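Local coordinates for protein vaginolysin (Gardnerella vaginalis, PDB 5IMY) that probably binds cholesterol in host membranes and inserts into them as a pore-forming toxin of the cholesterol-dependent cytolysin family, at residues 298-301 with 302-306; 155-158 with 159-163. One frame throughout, in Å; residues are numbered along the deposited sequence.

Interaction 1. Residues 298-301 with 302-306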
loop_
_atom_site.group_PDB
_atom_site.type_symbol
_atom_site.label_atom_id
_atom_site.label_comp_id
_atom_site.label_asym_id
_atom_site.label_seq_id
_atom_site.Cartn_x
_atom_site.Cartn_y
_atom_site.Cartn_z
ATOM N N HIS A 298 24.203 -5.156 -6.200
ATOM C CA HIS A 298 25.138 -6.058 -6.858
ATOM C C HIS A 298 24.423 -7.286 -7.402
ATOM O O HIS A 298 24.633 -7.681 -8.552
ATOM C CB HIS A 298 26.239 -6.460 -5.876
ATOM C CG HIS A 298 27.390 -7.166 -6.519
ATOM N ND1 HIS A 298 27.730 -8.466 -6.214
ATOM C CD2 HIS A 298 28.277 -6.755 -7.456
ATOM C CE1 HIS A 298 28.778 -8.825 -6.934
ATOM N NE2 HIS A 298 29.129 -7.805 -7.696
ATOM N N ARG A 299 23.547 -7.889 -6.594
ATOM C CA ARG A 299 22.925 -9.150 -6.990
ATOM C C ARG A 299 21.992 -8.971 -8.180
ATOM O O ARG A 299 21.896 -9.864 -9.028
ATOM C CB ARG A 299 22.166 -9.759 -5.809
ATOM C CG ARG A 299 22.926 -9.701 -4.495
ATOM C CD ARG A 299 22.476 -10.774 -3.520
ATOM N NE ARG A 299 21.056 -10.671 -3.194
ATOM C CZ ARG A 299 20.557 -9.942 -2.199
ATOM N NH1 ARG A 299 21.354 -9.232 -1.411
ATOM N NH2 ARG A 299 19.247 -9.925 -1.989
ATOM N N ILE A 300 21.299 -7.834 -8.265
ATOM C CA ILE A 300 20.418 -7.589 -9.402
ATOM C C ILE A 300 21.229 -7.471 -10.685
ATOM O O ILE A 300 20.822 -7.973 -11.740
ATOM C CB ILE A 300 19.565 -6.331 -9.156
ATOM C CG1 ILE A 300 18.795 -6.442 -7.834
ATOM C CG2 ILE A 300 18.606 -6.092 -10.319
ATOM C CD1 ILE A 300 18.003 -7.730 -7.667
ATOM N N LEU A 301 22.389 -6.816 -10.619
ATOM C CA LEU A 301 23.165 -6.541 -11.821
ATOM C C LEU A 301 23.954 -7.750 -12.312
ATOM O O LEU A 301 24.418 -7.738 -13.458
ATOM C CB LEU A 301 24.102 -5.358 -11.567
ATOM C CG LEU A 301 23.387 -4.038 -11.234
ATOM C CD1 LEU A 301 24.391 -2.939 -10.952
ATOM C CD2 LEU A 301 22.445 -3.605 -12.355
ATOM N N GLN A 302 24.119 -8.790 -11.490
ATOM C CA GLN A 302 24.635 -10.054 -12.006
ATOM C C GLN A 302 23.578 -10.833 -12.775
ATOM O O GLN A 302 23.914 -11.835 -13.414
ATOM C CB GLN A 302 25.162 -10.959 -10.883
ATOM C CG GLN A 302 25.857 -10.272 -9.720
ATOM C CD GLN A 302 27.165 -9.607 -10.108
ATOM O OE1 GLN A 302 27.400 -8.444 -9.783
ATOM N NE2 GLN A 302 28.032 -10.350 -10.782
ATOM N N ASN A 303 22.314 -10.413 -12.708
ATOM C CA ASN A 303 21.218 -11.089 -13.391
ATOM C C ASN A 303 20.557 -10.207 -14.442
ATOM O O ASN A 303 19.460 -10.535 -14.909
ATOM C CB ASN A 303 20.173 -11.556 -12.373
ATOM C CG ASN A 303 20.347 -13.009 -11.989
ATOM O OD1 ASN A 303 19.867 -13.908 -12.682
ATOM N ND2 ASN A 303 21.036 -13.251 -10.881
ATOM N N THR A 304 21.194 -9.105 -14.829
ATOM C CA THR A 304 20.625 -8.162 -15.782
ATOM C C THR A 304 21.202 -8.456 -17.163
ATOM O O THR A 304 22.394 -8.236 -17.405
ATOM C CB THR A 304 20.917 -6.725 -15.360
ATOM O OG1 THR A 304 20.377 -6.488 -14.055
ATOM C CG2 THR A 304 20.308 -5.735 -16.346
ATOM N N SER A 305 20.359 -8.957 -18.060
ATOM C CA SER A 305 20.747 -9.081 -19.458
ATOM C C SER A 305 20.736 -7.705 -20.113
ATOM O O SER A 305 19.883 -6.866 -19.813
ATOM C CB SER A 305 19.797 -10.023 -20.195
ATOM O OG SER A 305 20.408 -10.581 -21.343
ATOM N N VAL A 306 21.695 -7.472 -21.004
ATOM C CA VAL A 306 21.838 -6.192 -21.689
ATOM C C VAL A 306 21.822 -6.442 -23.189
ATOM O O VAL A 306 22.587 -7.270 -23.695
ATOM C CB VAL A 306 23.125 -5.458 -21.265
ATOM C CG1 VAL A 306 23.458 -4.321 -22.234
ATOM C CG2 VAL A 306 22.966 -4.907 -19.856
#
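Thr-304 turns back on the short helix 298-301 and delivers its hydroxyl to the carbonyl of Ile-300, four residues earlier. Its CB already lies 3.8 Å from Ile-300 O, and the side chain divides there. The OG1 branch, set beside the backbone N and anti to the carbonyl carbon (chi1 -58°), points into the helix end. It donates to Ile-300 O over 2.8 Å, arriving well above the carbonyl plane, 46° out of it. The same OG1 passes 3.6 Å from Leu-301 CA and brushes Leu-301 CD2 at 3.9 Å, the two side chains running side by side.

Ile-300 O has a second donor: Asn-303 N reaches it at 3.0 Å from the opposite face of the carbonyl plane. Two bonds therefore grip one acceptor where the helical pattern runs out, an i to i+3 backbone bond and an i to i+4 hydroxyl bond. Two residues earlier, His-298 O accepts from Gln-302 N at 3.2 Å, still in the alpha-helical spacing. The Gln-302 side chain bends at chi2 and carries CD over one face of the His-298 imidazole, displaced toward its rim, with the planes about 40° apart.

Leu-301 continues inward from this helix end to pack on Ala-281 and Ala-285 of helix 278-286 and on Ile-326 of helix 326-335. Phe-278 touches both Ile-300 and Thr-304. Beyond the turn, Asn-303 O accepts a bond from Thr-271 OG1, and the chain enters strand 305-311 antiparallel to strand 263-271.

Interaction 2. Residues 155-158 with 159-163; sequences AQYG and ASHHV
Tyr-157 O accepts a hydrogen bond from His-161 N at 2.8 Å, closing the turn. The donor lies nearly in line with the carbonyl, with a C=O...N angle of 165°, although the N-H itself is bent, at 133° to the acceptor. Ser-160 CB packs against the same carbonyl, 3.4 Å from Tyr-157 O.

This i to i+4 bond sits at the C-terminal end of the long helix 139-158, which widens into a pi-type turn over 155-158 before the chain leaves for strand 166-173. Gly-158, buried and without a side chain, lies within this widened turn.

Beyond the backbone bond, the side chains of Tyr-157 and His-161 run alongside each other. With CG beside the backbone N and anti to the carbonyl carbon in both residues, the imidazole is brought against the root of the tyrosine: His-161 ND1 lies 3.6 Å from Tyr-157 CB, and His-161 CE1 lies 3.8 Å from Tyr-157 CD1. The two rings meet obliquely, their planes 70° apart. Tyr-157 O lies at the edge of the imidazole, in its plane. At the far end of the phenol, Tyr-157 OH is hydrogen-bonded to Glu-129 OE1, while Trp-153, one helical turn earlier, touches both aromatic side chains.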
loop_
_atom_site.group_PDB
_atom_site.type_symbol
_atom_site.label_atom_id
_atom_site.label_comp_id
_atom_site.label_asym_id
_atom_site.label_seq_id
_atom_site.Cartn_x
_atom_site.Cartn_y
_atom_site.Cartn_z
ATOM N N ALA A 155 42.825 18.010 -39.304
ATOM C CA ALA A 155 44.172 18.196 -39.831
ATOM C C ALA A 155 44.954 19.228 -39.028
ATOM O O ALA A 155 46.162 19.068 -38.821
ATOM C CB ALA A 155 44.106 18.609 -41.302
ATOM N N GLN A 156 44.288 20.286 -38.565
ATOM C CA GLN A 156 44.963 21.349 -37.831
ATOM C C GLN A 156 45.034 21.091 -36.333
ATOM O O GLN A 156 46.000 21.515 -35.689
ATOM C CB GLN A 156 44.257 22.688 -38.065
ATOM C CG GLN A 156 44.404 23.247 -39.469
ATOM C CD GLN A 156 43.880 24.668 -39.582
ATOM O OE1 GLN A 156 43.773 25.382 -38.584
ATOM N NE2 GLN A 156 43.548 25.084 -40.798
ATOM N N TYR A 157 44.038 20.411 -35.762
ATOM C CA TYR A 157 43.961 20.233 -34.320
ATOM C C TYR A 157 43.663 18.802 -33.893
ATOM O O TYR A 157 43.594 18.540 -32.686
ATOM C CB TYR A 157 42.892 21.164 -33.727
ATOM C CG TYR A 157 43.043 22.608 -34.150
ATOM C CD1 TYR A 157 43.936 23.452 -33.505
ATOM C CD2 TYR A 157 42.292 23.126 -35.197
ATOM C CE1 TYR A 157 44.077 24.772 -33.889
ATOM C CE2 TYR A 157 42.425 24.444 -35.588
ATOM C CZ TYR A 157 43.319 25.263 -34.932
ATOM O OH TYR A 157 43.454 26.576 -35.320
ATOM N N GLY A 158 43.482 17.877 -34.831
ATOM C CA GLY A 158 43.271 16.485 -34.483
ATOM C C GLY A 158 44.383 15.949 -33.607
ATOM O O GLY A 158 44.130 15.441 -32.510
ATOM N N ALA A 159 45.625 16.060 -34.086
ATOM C CA ALA A 159 46.774 15.676 -33.273
ATOM C C ALA A 159 46.724 16.345 -31.909
ATOM O O ALA A 159 47.054 15.729 -30.890
ATOM C CB ALA A 159 48.072 16.041 -33.993
ATOM N N SER A 160 46.304 17.607 -31.872
ATOM C CA SER A 160 46.252 18.356 -30.625
ATOM C C SER A 160 45.080 17.900 -29.759
ATOM O O SER A 160 45.236 16.997 -28.930
ATOM C CB SER A 160 46.176 19.861 -30.913
ATOM O OG SER A 160 46.898 20.194 -32.083
ATOM N N HIS A 161 43.909 18.504 -29.940
ATOM C CA HIS A 161 42.847 18.415 -28.949
ATOM C C HIS A 161 42.172 17.049 -28.977
ATOM O O HIS A 161 41.819 16.538 -30.045
ATOM C CB HIS A 161 41.814 19.514 -29.191
ATOM C CG HIS A 161 42.388 20.896 -29.159
ATOM N ND1 HIS A 161 43.220 21.378 -30.146
ATOM C CD2 HIS A 161 42.254 21.897 -28.257
ATOM C CE1 HIS A 161 43.572 22.618 -29.856
ATOM N NE2 HIS A 161 42.998 22.957 -28.715
ATOM N N HIS A 162 41.999 16.462 -27.796
ATOM C CA HIS A 162 41.209 15.250 -27.619
ATOM C C HIS A 162 39.873 15.648 -27.004
ATOM O O HIS A 162 39.837 16.250 -25.925
ATOM C CB HIS A 162 41.939 14.242 -26.731
ATOM C CG HIS A 162 43.197 13.703 -27.338
ATOM N ND1 HIS A 162 43.973 12.747 -26.719
ATOM C CD2 HIS A 162 43.813 13.984 -28.511
ATOM C CE1 HIS A 162 45.013 12.462 -27.482
ATOM N NE2 HIS A 162 44.940 13.200 -28.575
ATOM N N VAL A 163 38.783 15.317 -27.690
ATOM C CA VAL A 163 37.447 15.782 -27.336
ATOM C C VAL A 163 36.663 14.614 -26.757
ATOM O O VAL A 163 36.576 13.546 -27.376
ATOM C CB VAL A 163 36.726 16.381 -28.557
ATOM C CG1 VAL A 163 35.261 16.686 -28.237
ATOM C CG2 VAL A 163 37.442 17.628 -29.025
#

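Interactions 1 and 2 are both local turns where a helix gives way to a loop, and in each a backbone carbonyl near the helix end takes a bond from a residue four places on: a threonine hydroxyl at 298-306, a main-chain N-H at 155-163. They are separate sites. Their centres lie about 39 Å apart and their nearest atoms about 23 Å, so they do not meet. Interaction 2 comes first along the chain and lies on the surface; interaction 1 is partly buried against two helices and closer to the centre of the chain. Each leads toward a strand of the same antiparallel sheet, 166-173 from interaction 2 and 305-311 from interaction 1.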